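Local coordinates for ABC-type transport system, molybdenum-specific extracellular solute-binding protein (PDB 4KD5) that probably binds molybdate or tungstate outside the cell as the solute-binding component of an ABC transporter, at residues 21-26 / 212-217; 49-54 / 67-72; 113-118 / 125-130; 170-173 / 177-180. All coordinates share one frame; numbering follows the deposited sequence. Where two conformers were deposited one is given.

Contact 1: residues 21-26 / 212-217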
# COMPACT_ATOMS: atom_id res chain seq x y z
N ALA A 21 5.39 -12.11 -19.89
CA ALA A 21 6.74 -11.63 -20.17
C ALA A 21 6.74 -10.15 -20.57
O ALA A 21 7.62 -9.39 -20.17
CB ALA A 21 7.39 -12.48 -21.23
N LYS A 22 5.76 -9.76 -21.38
CA LYS A 22 5.61 -8.35 -21.76
C LYS A 22 5.08 -7.55 -20.58
O LYS A 22 5.37 -6.37 -20.44
CB LYS A 22 4.68 -8.22 -22.97
CG LYS A 22 4.53 -6.82 -23.52
CD LYS A 22 5.79 -6.37 -24.26
CE LYS A 22 5.45 -5.43 -25.42
NZ LYS A 22 4.75 -4.19 -24.99
N ILE A 23 4.30 -8.21 -19.72
CA ILE A 23 3.82 -7.59 -18.48
C ILE A 23 4.98 -7.24 -17.54
O ILE A 23 4.99 -6.18 -16.91
CB ILE A 23 2.80 -8.50 -17.75
CG1 ILE A 23 1.48 -8.58 -18.51
CG2 ILE A 23 2.57 -8.02 -16.32
CD1 ILE A 23 0.71 -7.27 -18.56
N GLU A 24 5.97 -8.12 -17.46
CA GLU A 24 7.13 -7.91 -16.60
C GLU A 24 7.99 -6.73 -17.04
O GLU A 24 8.31 -5.86 -16.24
CB GLU A 24 7.98 -9.19 -16.52
CG GLU A 24 7.63 -10.12 -15.38
CD GLU A 24 8.27 -11.49 -15.52
OE1 GLU A 24 9.10 -11.85 -14.66
OE2 GLU A 24 7.93 -12.22 -16.48
N GLU A 25 8.37 -6.71 -18.32
CA GLU A 25 9.21 -5.64 -18.86
C GLU A 25 8.50 -4.29 -18.84
O GLU A 25 9.15 -3.24 -18.74
CB GLU A 25 9.70 -5.98 -20.27
CG GLU A 25 8.88 -5.37 -21.41
CD GLU A 25 9.63 -4.28 -22.16
OE1 GLU A 25 9.24 -3.95 -23.30
OE2 GLU A 25 10.63 -3.76 -21.61
N GLU A 26 7.18 -4.31 -18.91
CA GLU A 26 6.40 -3.08 -18.97
C GLU A 26 6.11 -2.52 -17.58
O GLU A 26 6.00 -1.31 -17.40
CB GLU A 26 5.09 -3.32 -19.73
CG GLU A 26 4.59 -2.13 -20.53
CD GLU A 26 5.34 -1.94 -21.83
OE1 GLU A 26 4.95 -1.05 -22.62
OE2 GLU A 26 6.31 -2.68 -22.08
N GLU A 212 -1.75 -5.84 -9.43
CA GLU A 212 -3.01 -6.32 -9.99
C GLU A 212 -3.71 -5.20 -10.75
O GLU A 212 -4.31 -5.43 -11.80
CB GLU A 212 -3.93 -6.89 -8.90
CG GLU A 212 -5.22 -7.48 -9.45
CD GLU A 212 -6.20 -7.90 -8.37
OE1 GLU A 212 -7.41 -7.74 -8.60
OE2 GLU A 212 -5.76 -8.40 -7.31
N GLU A 213 -3.65 -3.98 -10.22
CA GLU A 213 -4.31 -2.86 -10.89
C GLU A 213 -3.61 -2.45 -12.18
O GLU A 213 -4.22 -1.83 -13.04
CB GLU A 213 -4.50 -1.67 -9.95
CG GLU A 213 -5.95 -1.47 -9.52
CD GLU A 213 -6.89 -1.17 -10.68
OE1 GLU A 213 -8.11 -1.41 -10.54
OE2 GLU A 213 -6.42 -0.69 -11.74
N PHE A 214 -2.34 -2.81 -12.32
CA PHE A 214 -1.64 -2.57 -13.59
C PHE A 214 -2.21 -3.51 -14.65
O PHE A 214 -2.38 -3.13 -15.80
CB PHE A 214 -0.13 -2.80 -13.45
CG PHE A 214 0.60 -2.79 -14.76
CD1 PHE A 214 0.76 -1.60 -15.47
CD2 PHE A 214 1.12 -3.96 -15.29
CE1 PHE A 214 1.43 -1.58 -16.69
CE2 PHE A 214 1.80 -3.95 -16.51
CZ PHE A 214 1.95 -2.76 -17.20
N LEU A 215 -2.50 -4.74 -14.23
CA LEU A 215 -3.08 -5.74 -15.10
C LEU A 215 -4.47 -5.33 -15.56
O LEU A 215 -4.85 -5.56 -16.71
CB LEU A 215 -3.14 -7.09 -14.38
CG LEU A 215 -1.83 -7.66 -13.83
CD1 LEU A 215 -2.06 -8.98 -13.10
CD2 LEU A 215 -0.83 -7.85 -14.95
N LEU A 216 -5.22 -4.70 -14.66
CA LEU A 216 -6.59 -4.29 -14.93
C LEU A 216 -6.64 -2.91 -15.58
O LEU A 216 -7.71 -2.40 -15.91
CB LEU A 216 -7.41 -4.29 -13.63
CG LEU A 216 -7.48 -5.62 -12.87
CD1 LEU A 216 -8.08 -5.43 -11.49
CD2 LEU A 216 -8.29 -6.65 -13.65
N SER A 217 -5.47 -2.31 -15.78
CA SER A 217 -5.38 -0.97 -16.37
C SER A 217 -5.41 -1.02 -17.90
O SER A 217 -5.20 -2.07 -18.50
CB SER A 217 -4.12 -0.25 -15.90
OG SER A 217 -2.97 -0.74 -16.57
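Phe214, whose ring meets Ile23 and Glu26, places its backbone O 2.6 Å from Ser217 OG, a hydroxyl gripped by several groups. Ser217 OG is close to both Phe214 O and Lys29 O of the second subunit; Gly220 N and Ser219 OG add weak bonds as helix 218-226 begins. Across the contact no hydrogen bond forms, and the join is mainly between apolar side chains, with Ile23 O also 3.9 Å from Phe214 CE2. Phe214 CG stands anti to the backbone N (chi1 171°), which sends the ring over to helix 17-28. There CE2 lies 4.1 Å from Ile23 CD1, and the two side chains lie antiparallel alongside one another. Glu26 CB meets the ring at its edge, 4.1 Å from CZ, before a bend at chi2 turns the carboxylate off the contact. Glu26 OE2 then makes a long ion pair with Lys22 NZ at 3.6 Å. The closest apolar approach is Ile23 CG2 to Leu215 CD2, 3.7 Å, where the side chains are roughly perpendicular. Ile223 and Tyr27 pack around the group. The chemistry is thus divided: an apolar interior joins helices 17-28 and 205-215, while charges stay at its border and the capping hydroxyl lies against the neighbouring subunit.

Contact 2: residues 49-54 / 67-72; sequences QIEQGA and MKVLDE
Glu51 and Leu70 bring together the end of helix 43-52, closed by a Schellman motif, and helix 65-72. The motif is defined by Gly53 at positive phi, with Ala54 N bonded to Gln49 O at 2.9 Å and a weaker Gly53 N to Ile50 O bond of 3.2 Å. From CB, the Glu51 chain leaves with CG anti to the carbonyl carbon (chi1 -72°), which lays its methylene against the facing helix: CG is 3.8 Å from Leu70 CD2. Beyond CG the chain runs extended and crosses Val69 at about a right angle, so that at the tip OE2 lies 3.6 Å from Val69 CG1. This is a carboxylate oxygen against a methyl, and Gln47 NE2, one turn earlier on the same helix, hydrogen-bonds this oxygen. Glu73 OE1 also comes close to OE2, and two acidic groups so near each other may raise the proton affinity of one of them. Next to Glu51 along helix 43-52, Ile50 packs on Leu70, and both lean on Phe59 of strand 58-60. The two branches of Leu70 are divided between different atoms of Ile50: CD2 approaches CG2 at 4.0 Å, and CD1 approaches the Ile50 CD1 methyl at 4.1 Å.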
# COMPACT_ATOMS: atom_id res chain seq x y z
N GLN A 49 -1.07 -25.83 -3.85
CA GLN A 49 0.10 -25.22 -3.23
C GLN A 49 -0.28 -24.06 -2.32
O GLN A 49 0.24 -23.94 -1.21
CB GLN A 49 1.09 -24.75 -4.30
CG GLN A 49 1.83 -25.87 -5.01
CD GLN A 49 2.60 -26.76 -4.05
OE1 GLN A 49 3.50 -26.30 -3.35
NE2 GLN A 49 2.23 -28.04 -4.00
N ILE A 50 -1.17 -23.20 -2.80
CA ILE A 50 -1.69 -22.10 -2.00
C ILE A 50 -2.40 -22.65 -0.76
O ILE A 50 -2.33 -22.05 0.32
CB ILE A 50 -2.65 -21.22 -2.83
CG1 ILE A 50 -1.90 -20.60 -4.01
CG2 ILE A 50 -3.28 -20.13 -1.99
CD1 ILE A 50 -2.77 -19.77 -4.93
N GLU A 51 -3.07 -23.79 -0.91
CA GLU A 51 -3.74 -24.45 0.20
C GLU A 51 -2.75 -25.05 1.20
O GLU A 51 -3.07 -25.20 2.37
CB GLU A 51 -4.72 -25.52 -0.30
CG GLU A 51 -5.97 -24.99 -0.98
CD GLU A 51 -6.76 -26.07 -1.71
OE1 GLU A 51 -6.14 -26.94 -2.34
OE2 GLU A 51 -8.01 -26.03 -1.67
N GLN A 52 -1.56 -25.40 0.72
CA GLN A 52 -0.51 -25.95 1.57
C GLN A 52 0.23 -24.83 2.31
O GLN A 52 0.90 -25.07 3.31
CB GLN A 52 0.48 -26.79 0.76
CG GLN A 52 -0.11 -28.07 0.18
CD GLN A 52 0.79 -28.75 -0.84
OE1 GLN A 52 1.99 -28.48 -0.89
NE2 GLN A 52 0.22 -29.64 -1.64
N GLY A 53 0.11 -23.61 1.79
CA GLY A 53 0.76 -22.47 2.41
C GLY A 53 2.01 -22.00 1.68
O GLY A 53 2.87 -21.35 2.27
N ALA A 54 2.10 -22.33 0.40
CA ALA A 54 3.20 -21.87 -0.43
C ALA A 54 3.13 -20.36 -0.60
O ALA A 54 2.07 -19.82 -0.91
CB ALA A 54 3.17 -22.54 -1.79
N MSE A 67 -10.84 -20.57 -7.82
CA MSE A 67 -10.97 -19.35 -7.02
C MSE A 67 -12.04 -19.52 -5.95
O MSE A 67 -11.87 -19.07 -4.81
CB MSE A 67 -11.29 -18.16 -7.91
CG MSE A 67 -10.12 -17.68 -8.75
SE MSE A 67 -8.74 -16.85 -7.65
CE MSE A 67 -7.42 -16.49 -9.04
N LYS A 68 -13.14 -20.18 -6.32
CA LYS A 68 -14.24 -20.40 -5.40
C LYS A 68 -13.85 -21.23 -4.17
O LYS A 68 -14.24 -20.91 -3.05
CB LYS A 68 -15.43 -21.04 -6.13
CG LYS A 68 -16.37 -20.03 -6.78
CD LYS A 68 -17.35 -20.69 -7.74
CE LYS A 68 -18.24 -19.65 -8.41
NZ LYS A 68 -19.17 -20.26 -9.41
N VAL A 69 -13.07 -22.28 -4.40
CA VAL A 69 -12.58 -23.12 -3.31
C VAL A 69 -11.68 -22.30 -2.40
O VAL A 69 -11.88 -22.25 -1.19
CB VAL A 69 -11.80 -24.33 -3.82
CG1 VAL A 69 -11.35 -25.20 -2.66
CG2 VAL A 69 -12.65 -25.14 -4.79
N LEU A 70 -10.68 -21.66 -3.00
CA LEU A 70 -9.73 -20.82 -2.27
C LEU A 70 -10.42 -19.75 -1.42
O LEU A 70 -10.00 -19.48 -0.30
CB LEU A 70 -8.73 -20.17 -3.23
CG LEU A 70 -7.70 -21.12 -3.84
CD1 LEU A 70 -6.81 -20.40 -4.83
CD2 LEU A 70 -6.87 -21.74 -2.74
N ASP A 71 -11.49 -19.16 -1.94
CA ASP A 71 -12.23 -18.14 -1.21
C ASP A 71 -13.07 -18.76 -0.10
O ASP A 71 -13.25 -18.17 0.97
CB ASP A 71 -13.10 -17.31 -2.16
CG ASP A 71 -13.55 -16.00 -1.55
OD1 ASP A 71 -12.82 -15.46 -0.69
OD2 ASP A 71 -14.62 -15.50 -1.94
N GLU A 72 -13.58 -19.97 -0.35
CA GLU A 72 -14.31 -20.73 0.65
C GLU A 72 -13.42 -21.06 1.85
O GLU A 72 -13.87 -21.07 2.99
CB GLU A 72 -14.87 -22.02 0.04
CG GLU A 72 -15.23 -23.11 1.06
CD GLU A 72 -15.89 -24.32 0.42
OE1 GLU A 72 -15.37 -24.81 -0.61
OE2 GLU A 72 -16.92 -24.79 0.94

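Contact 3: residues 113-118 / 125-130; sequences IAVGEA and KYADEV
The backbones of Ala118 and Lys125 come within 4.4 Å, CA to CA, whereas Val115 and Ala127 stand 6.8 Å apart by the same measure, so the chain is tightest where it leaves strand 113-116 and widens along helix 122-133. At the narrow end the carbonyl O of Ala118 faces Lys125, whose CA is 3.5 Å away in a CH...O contact with an angle of 126° at the hydrogen. Lys125 CB is 3.6 Å from Ala118 O. With CG trans to the Lys125 backbone N (chi1 179°), the start of the chain stays beside that oxygen before bends at chi3 and chi4 turn the amine off. Further along, Ala118 CB meets Asp128 CB at 4.2 Å; the carboxylate of Asp128 is engaged beyond, through OD2 in a salt bridge to Lys137. The buried part is smaller and wholly apolar. Val115 CG1, anti to its own carbonyl carbon, touches Ala127 CB at 4.1 Å, and both side chains also rest on Phe166. No hydrogen bond links the two segments. Tyr126 points away from the strand and lines the pocket holding 2-butanol, while Ala123, a predicted molybdate-binding residue, lies in the same helix. The contact is the first half of a beta-alpha-beta unit: strand 113-116 runs parallel between strands 144-147 and 164-168, with helix 122-133 packed on one face and helix 150-159 touching Ala114.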
# COMPACT_ATOMS: atom_id res chain seq x y z
N ILE A 113 -14.26 -31.13 -39.39
CA ILE A 113 -14.20 -30.08 -38.38
C ILE A 113 -13.35 -30.53 -37.19
O ILE A 113 -13.70 -31.48 -36.49
CB ILE A 113 -15.62 -29.70 -37.88
CG1 ILE A 113 -16.47 -29.19 -39.05
CG2 ILE A 113 -15.56 -28.66 -36.78
CD1 ILE A 113 -17.90 -28.88 -38.68
N ALA A 114 -12.23 -29.85 -36.97
CA ALA A 114 -11.33 -30.22 -35.87
C ALA A 114 -11.73 -29.53 -34.57
O ALA A 114 -11.86 -28.31 -34.52
CB ALA A 114 -9.90 -29.88 -36.22
N VAL A 115 -11.91 -30.32 -33.51
CA VAL A 115 -12.17 -29.78 -32.18
C VAL A 115 -11.37 -30.55 -31.13
O VAL A 115 -10.93 -31.68 -31.38
CB VAL A 115 -13.67 -29.87 -31.79
CG1 VAL A 115 -14.54 -29.05 -32.72
CG2 VAL A 115 -14.13 -31.33 -31.77
N GLY A 116 -11.18 -29.95 -29.96
CA GLY A 116 -10.54 -30.66 -28.87
C GLY A 116 -11.49 -31.68 -28.25
O GLY A 116 -12.71 -31.53 -28.36
N GLU A 117 -10.94 -32.72 -27.63
CA GLU A 117 -11.77 -33.71 -26.95
C GLU A 117 -12.61 -33.01 -25.88
O GLU A 117 -12.09 -32.27 -25.05
CB GLU A 117 -10.90 -34.83 -26.36
CG GLU A 117 -10.43 -35.85 -27.40
CD GLU A 117 -9.14 -36.57 -27.00
OE1 GLU A 117 -8.53 -37.22 -27.88
OE2 GLU A 117 -8.74 -36.49 -25.82
N ALA A 118 -13.92 -33.26 -25.92
CA ALA A 118 -14.90 -32.47 -25.18
C ALA A 118 -14.74 -32.44 -23.65
O ALA A 118 -15.38 -31.63 -22.98
CB ALA A 118 -16.31 -32.90 -25.55
N LYS A 125 -14.29 -28.40 -24.79
CA LYS A 125 -15.45 -28.28 -23.91
C LYS A 125 -16.33 -27.10 -24.31
O LYS A 125 -17.55 -27.17 -24.23
CB LYS A 125 -14.99 -28.14 -22.46
CG LYS A 125 -16.11 -27.98 -21.45
CD LYS A 125 -15.57 -27.88 -20.03
CE LYS A 125 -15.18 -26.45 -19.66
NZ LYS A 125 -16.32 -25.64 -19.14
N TYR A 126 -15.71 -26.01 -24.76
CA TYR A 126 -16.46 -24.83 -25.17
C TYR A 126 -16.97 -24.96 -26.60
O TYR A 126 -18.00 -24.39 -26.95
CB TYR A 126 -15.63 -23.55 -24.98
CG TYR A 126 -15.43 -23.17 -23.54
CD1 TYR A 126 -16.47 -22.63 -22.80
CD2 TYR A 126 -14.21 -23.34 -22.91
CE1 TYR A 126 -16.30 -22.27 -21.47
CE2 TYR A 126 -14.02 -22.99 -21.59
CZ TYR A 126 -15.08 -22.46 -20.88
OH TYR A 126 -14.90 -22.11 -19.56
N ALA A 127 -16.24 -25.70 -27.43
CA ALA A 127 -16.70 -26.00 -28.78
C ALA A 127 -17.97 -26.84 -28.71
O ALA A 127 -18.89 -26.66 -29.49
CB ALA A 127 -15.63 -26.72 -29.56
N ASP A 128 -17.99 -27.77 -27.76
CA ASP A 128 -19.15 -28.62 -27.54
C ASP A 128 -20.36 -27.79 -27.11
O ASP A 128 -21.48 -28.06 -27.53
CB ASP A 128 -18.85 -29.68 -26.48
CG ASP A 128 -20.03 -30.58 -26.22
OD1 ASP A 128 -20.83 -30.28 -25.30
OD2 ASP A 128 -20.17 -31.60 -26.92
N GLU A 129 -20.12 -26.77 -26.29
CA GLU A 129 -21.19 -25.88 -25.85
C GLU A 129 -21.80 -25.12 -27.01
O GLU A 129 -23.03 -25.07 -27.15
CB GLU A 129 -20.68 -24.90 -24.79
CG GLU A 129 -20.44 -25.50 -23.43
CD GLU A 129 -20.35 -24.44 -22.35
OE1 GLU A 129 -21.21 -23.53 -22.33
OE2 GLU A 129 -19.42 -24.51 -21.51
N VAL A 130 -20.95 -24.53 -27.85
CA VAL A 130 -21.40 -23.78 -29.02
C VAL A 130 -22.26 -24.63 -29.95
O VAL A 130 -23.39 -24.26 -30.28
CB VAL A 130 -20.21 -23.20 -29.80
CG1 VAL A 130 -20.67 -22.57 -31.10
CG2 VAL A 130 -19.47 -22.17 -28.97

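Contact 4: residues 170-173 / 177-180; sequences SDTV and KIKV
Thr172 meets Ile178 and Val180 through van der Waals contact, with no hydrogen bond between the segments. Thr172 CB lies 3.8 Å from Ile178 CD1. Ile178 reaches that far because its CG1 sits between the backbone N and the carbonyl carbon (chi1 63°), which sends the longer branch toward the loop. Its CD1 also approaches Thr172 CG2, at 4.0 Å. Val180, two residues on and on the same side of the strand, uses CG2 against Thr172 CB at 3.9 Å. A mixed contact adds to this: Thr172 OG1 is 3.8 Å from the same Val180 CG2, a hydroxyl beside a methyl. OG1 is also in a hydrogen bond with Phe169 O, which ties the threonine back to its own loop. Val90 and Ile92 of strand 82-94 also pack here, and Leu154 of helix 150-159 touches Ile178. The loop after strand 164-168 is thus folded over the sheet near Tyr168, a predicted molybdate-binding residue, in an alpha/beta lobe of the kind found in periplasmic binding proteins.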
# COMPACT_ATOMS: atom_id res chain seq x y z
N SER A 170 -6.32 -16.59 -28.72
CA SER A 170 -4.94 -16.45 -28.26
C SER A 170 -4.03 -17.53 -28.82
O SER A 170 -2.80 -17.37 -28.84
CB SER A 170 -4.87 -16.44 -26.73
OG SER A 170 -5.44 -17.60 -26.17
N ASP A 171 -4.62 -18.64 -29.27
CA ASP A 171 -3.85 -19.71 -29.90
C ASP A 171 -3.56 -19.41 -31.37
O ASP A 171 -2.84 -20.15 -32.03
CB ASP A 171 -4.61 -21.04 -29.79
CG ASP A 171 -4.81 -21.49 -28.36
OD1 ASP A 171 -3.89 -21.33 -27.53
OD2 ASP A 171 -5.91 -22.02 -28.06
N THR A 172 -4.13 -18.32 -31.87
CA THR A 172 -3.99 -17.95 -33.28
C THR A 172 -2.94 -16.88 -33.54
O THR A 172 -2.47 -16.75 -34.67
CB THR A 172 -5.33 -17.47 -33.89
OG1 THR A 172 -5.62 -16.15 -33.42
CG2 THR A 172 -6.45 -18.42 -33.51
N VAL A 173 -2.60 -16.11 -32.52
CA VAL A 173 -1.63 -15.02 -32.68
C VAL A 173 -0.26 -15.54 -33.12
O VAL A 173 0.11 -16.67 -32.80
CB VAL A 173 -1.49 -14.15 -31.40
CG1 VAL A 173 -2.76 -13.36 -31.14
CG2 VAL A 173 -1.15 -15.01 -30.20
N LYS A 177 -0.18 -18.84 -41.17
CA LYS A 177 -0.51 -20.05 -41.93
C LYS A 177 -1.99 -20.38 -41.81
O LYS A 177 -2.58 -20.97 -42.72
CB LYS A 177 0.32 -21.23 -41.42
CG LYS A 177 1.81 -20.95 -41.32
CD LYS A 177 2.37 -20.35 -42.60
CE LYS A 177 3.84 -19.99 -42.44
NZ LYS A 177 4.33 -19.13 -43.56
N ILE A 178 -2.59 -20.00 -40.69
CA ILE A 178 -4.03 -20.13 -40.49
C ILE A 178 -4.67 -18.75 -40.54
O ILE A 178 -3.97 -17.74 -40.52
CB ILE A 178 -4.37 -20.77 -39.13
CG1 ILE A 178 -3.89 -19.88 -37.99
CG2 ILE A 178 -3.76 -22.15 -39.02
CD1 ILE A 178 -5.00 -19.47 -37.05
N LYS A 179 -5.99 -18.73 -40.59
CA LYS A 179 -6.74 -17.48 -40.56
C LYS A 179 -8.00 -17.64 -39.71
O LYS A 179 -8.59 -18.72 -39.67
CB LYS A 179 -7.07 -17.03 -41.99
CG LYS A 179 -8.56 -16.94 -42.30
CD LYS A 179 -8.76 -16.85 -43.81
CE LYS A 179 -10.24 -16.74 -44.16
NZ LYS A 179 -10.48 -16.79 -45.63
N VAL A 180 -8.39 -16.57 -39.01
CA VAL A 180 -9.59 -16.61 -38.17
C VAL A 180 -10.81 -16.24 -38.99
O VAL A 180 -11.01 -15.08 -39.34
CB VAL A 180 -9.46 -15.67 -36.96
CG1 VAL A 180 -10.71 -15.71 -36.10
CG2 VAL A 180 -8.25 -16.06 -36.12

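How the contacts relate
Contact 1 brings together segments 186 residues apart in the chain, and contacts 2, 3 and 4 follow one another in series within that span. Contacts 1 and 2 have centres about 23 Å apart, on helices that both reach strand 193-198 of the sheet. Contacts 3 and 4 are closer, about 17 Å between centres, and reach the same sheet through strands 113-116 and 178-183. Contacts 1 and 3 and contacts 2 and 4 have centres about 31 Å and about 34 Å apart, each pair on opposite sides of the chain's centre. This fits the two-lobed solute-binding fold, with long strand 82-94 among the connections and the predicted molybdate residues divided between the lobes.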